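Local coordinates for 6-phosphogluconate dehydrogenase (Decarboxylating) (Geobacter metallireducens, PDB 4E21), which probably catalyses the NADP-dependent oxidative decarboxylation of 6-phosphogluconate in the pentose phosphate pathway, at residues E190-E194 against L195-H199. Numbering follows the deposited sequence.
Sequences EGTAE and LGYLH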
ATOM      1  N   GLU B 190     -28.025  24.356  12.190  1.00 59.46           N
ATOM      2  CA  GLU B 190     -29.248  23.588  12.330  1.00 59.27           C
ATOM      3  C   GLU B 190     -29.222  22.361  11.425  1.00 54.15           C
ATOM      4  O   GLU B 190     -28.152  21.882  11.038  1.00 53.24           O
ATOM      5  CB  GLU B 190     -30.454  24.465  12.016  1.00 62.08           C
ATOM      6  CG  GLU B 190     -30.284  25.302  10.773  1.00 64.37           C
ATOM      7  CD  GLU B 190     -31.047  26.615  10.863  1.00 73.33           C
ATOM      8  OE1 GLU B 190     -31.340  27.060  12.002  1.00 71.40           O
ATOM      9  OE2 GLU B 190     -31.346  27.201   9.796  1.00 74.68           O
ATOM     10  N   GLY B 191     -30.400  21.863  11.077  1.00 48.67           N
ATOM     11  CA  GLY B 191     -30.487  20.589  10.403  1.00 39.85           C
ATOM     12  C   GLY B 191     -30.478  19.502  11.450  1.00 34.48           C
ATOM     13  O   GLY B 191     -30.454  19.799  12.642  1.00 37.38           O
ATOM     14  N   THR B 192     -30.454  18.252  10.997  1.00 31.51           N
ATOM     15  CA  THR B 192     -30.640  17.088  11.862  1.00 28.27           C
ATOM     16  C   THR B 192     -29.353  16.320  12.194  1.00 29.34           C
ATOM     17  O   THR B 192     -29.406  15.332  12.907  1.00 29.63           O
ATOM     18  CB  THR B 192     -31.570  16.080  11.172  1.00 31.34           C
ATOM     19  OG1 THR B 192     -30.915  15.558  10.000  1.00 25.89           O
ATOM     20  CG2 THR B 192     -32.910  16.755  10.763  1.00 28.87           C
ATOM     21  N   ALA B 193     -28.208  16.745  11.676  1.00 27.64           N
ATOM     22  CA  ALA B 193     -26.986  15.955  11.820  1.00 27.46           C
ATOM     23  C   ALA B 193     -26.728  15.487  13.260  1.00 27.96           C
ATOM     24  O   ALA B 193     -26.288  14.345  13.487  1.00 25.13           O
ATOM     25  CB  ALA B 193     -25.793  16.710  11.256  1.00 24.47           C
ATOM     26  N   GLU B 194     -27.056  16.340  14.233  1.00 29.18           N
ATOM     27  CA  GLU B 194     -26.759  16.055  15.645  1.00 28.67           C
ATOM     28  C   GLU B 194     -27.611  14.953  16.235  1.00 28.90           C
ATOM     29  O   GLU B 194     -27.345  14.472  17.339  1.00 27.45           O
ATOM     30  CB  GLU B 194     -26.891  17.308  16.508  1.00 29.92           C
ATOM     31  CG  GLU B 194     -25.712  18.261  16.419  1.00 33.46           C
ATOM     32  CD  GLU B 194     -25.744  19.335  17.500  1.00 39.58           C
ATOM     33  OE1 GLU B 194     -26.552  20.280  17.357  1.00 42.21           O
ATOM     34  OE2 GLU B 194     -24.962  19.242  18.481  1.00 38.72           O
ATOM     35  N   LEU B 195     -28.650  14.571  15.502  1.00 28.40           N
ATOM     36  CA  LEU B 195     -29.604  13.574  15.979  1.00 28.67           C
ATOM     37  C   LEU B 195     -29.186  12.168  15.543  1.00 29.15           C
ATOM     38  O   LEU B 195     -29.712  11.162  16.052  1.00 27.98           O
ATOM     39  CB  LEU B 195     -31.013  13.901  15.455  1.00 30.11           C
ATOM     40  CG  LEU B 195     -31.934  14.889  16.200  1.00 31.06           C
ATOM     41  CD1 LEU B 195     -31.196  16.093  16.671  1.00 30.30           C
ATOM     42  CD2 LEU B 195     -33.108  15.336  15.313  1.00 32.86           C
ATOM     43  N   GLY B 196     -28.245  12.101  14.594  1.00 28.28           N
ATOM     44  CA  GLY B 196     -27.816  10.831  14.043  1.00 27.45           C
ATOM     45  C   GLY B 196     -28.545  10.406  12.763  1.00 27.13           C
ATOM     46  O   GLY B 196     -28.521   9.239  12.388  1.00 25.78           O
ATOM     47  N   TYR B 197     -29.187  11.352  12.084  1.00 25.74           N
ATOM     48  CA  TYR B 197     -29.648  11.111  10.726  1.00 25.60           C
ATOM     49  C   TYR B 197     -29.439  12.357   9.882  1.00 26.08           C
ATOM     50  O   TYR B 197     -29.364  13.472  10.409  1.00 24.91           O
ATOM     51  CB  TYR B 197     -31.106  10.617  10.680  1.00 27.80           C
ATOM     52  CG  TYR B 197     -32.152  11.641  11.077  1.00 29.79           C
ATOM     53  CD1 TYR B 197     -32.407  11.920  12.422  1.00 28.85           C
ATOM     54  CD2 TYR B 197     -32.900  12.314  10.108  1.00 28.86           C
ATOM     55  CE1 TYR B 197     -33.370  12.849  12.793  1.00 30.11           C
ATOM     56  CE2 TYR B 197     -33.869  13.235  10.466  1.00 30.77           C
ATOM     57  CZ  TYR B 197     -34.097  13.498  11.811  1.00 34.13           C
ATOM     58  OH  TYR B 197     -35.054  14.412  12.173  1.00 35.54           O
ATOM     59  N   LEU B 198     -29.317  12.167   8.571  1.00 23.52           N
ATOM     60  CA  LEU B 198     -28.872  13.255   7.713  1.00 25.59           C
ATOM     61  C   LEU B 198     -29.371  13.029   6.317  1.00 25.94           C
ATOM     62  O   LEU B 198     -29.147  11.959   5.746  1.00 24.17           O
ATOM     63  CB  LEU B 198     -27.348  13.278   7.630  1.00 24.29           C
ATOM     64  CG  LEU B 198     -26.635  14.614   7.389  1.00 27.81           C
ATOM     65  CD1 LEU B 198     -25.336  14.399   6.577  1.00 26.42           C
ATOM     66  CD2 LEU B 198     -27.516  15.704   6.767  1.00 27.00           C
ATOM     67  N   HIS B 199     -30.019  14.045   5.764  1.00 25.48           N
ATOM     68  CA  HIS B 199     -30.399  14.040   4.358  1.00 26.79           C
ATOM     69  C   HIS B 199     -29.157  14.468   3.594  1.00 26.89           C
ATOM     70  O   HIS B 199     -28.754  15.631   3.645  1.00 26.37           O
ATOM     71  CB  HIS B 199     -31.567  14.999   4.100  1.00 24.19           C
ATOM     72  CG  HIS B 199     -32.025  15.020   2.685  1.00 25.28           C
ATOM     73  ND1 HIS B 199     -32.804  16.031   2.166  1.00 27.80           N
ATOM     74  CD2 HIS B 199     -31.812  14.152   1.665  1.00 27.74           C
ATOM     75  CE1 HIS B 199     -33.056  15.785   0.893  1.00 28.17           C
ATOM     76  NE2 HIS B 199     -32.461  14.651   0.562  1.00 27.86           N
TER
HETATM   77  O   HOH W   1     -31.562  15.895   7.368  1.00 29.66           O
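T192 and Y197 meet across a short 3-10 turn that leads into strand 197-201, an outermost strand, within this chain, of the sheet of the Rossmann-type NAD-binding domain. Two i-to-i+3 bonds define the turn: L195 N gives its hydrogen to T192 O (2.8 Å), and G196 N to A193 O (3.2 Å). The side chain of T192 then ties the turn to the strand. With chi1 at 66°, OG1 lies between the backbone N and the carbonyl carbon, and from there it donates to Y197 O at 2.6 Å, approaching from above the carbonyl plane. The same hydroxyl accepts a hydrogen from a water, which in turn takes that of H199 N, so OG1 is used as both donor and acceptor. T192 CB sits over one face of the Y197 ring, 3.9 Å from its centroid, in a CH-pi contact. Replacing Y197 with an alanine would probably uncover T192 CB and CG2 and deprive D167 OD1 of its hydrogen bond to the phenol. E194 turns away, and its OE2 forms a salt bridge with R182. At the far end of the ring, the methyl CG2 of T192 comes within 3.5 Å of Y197 OH.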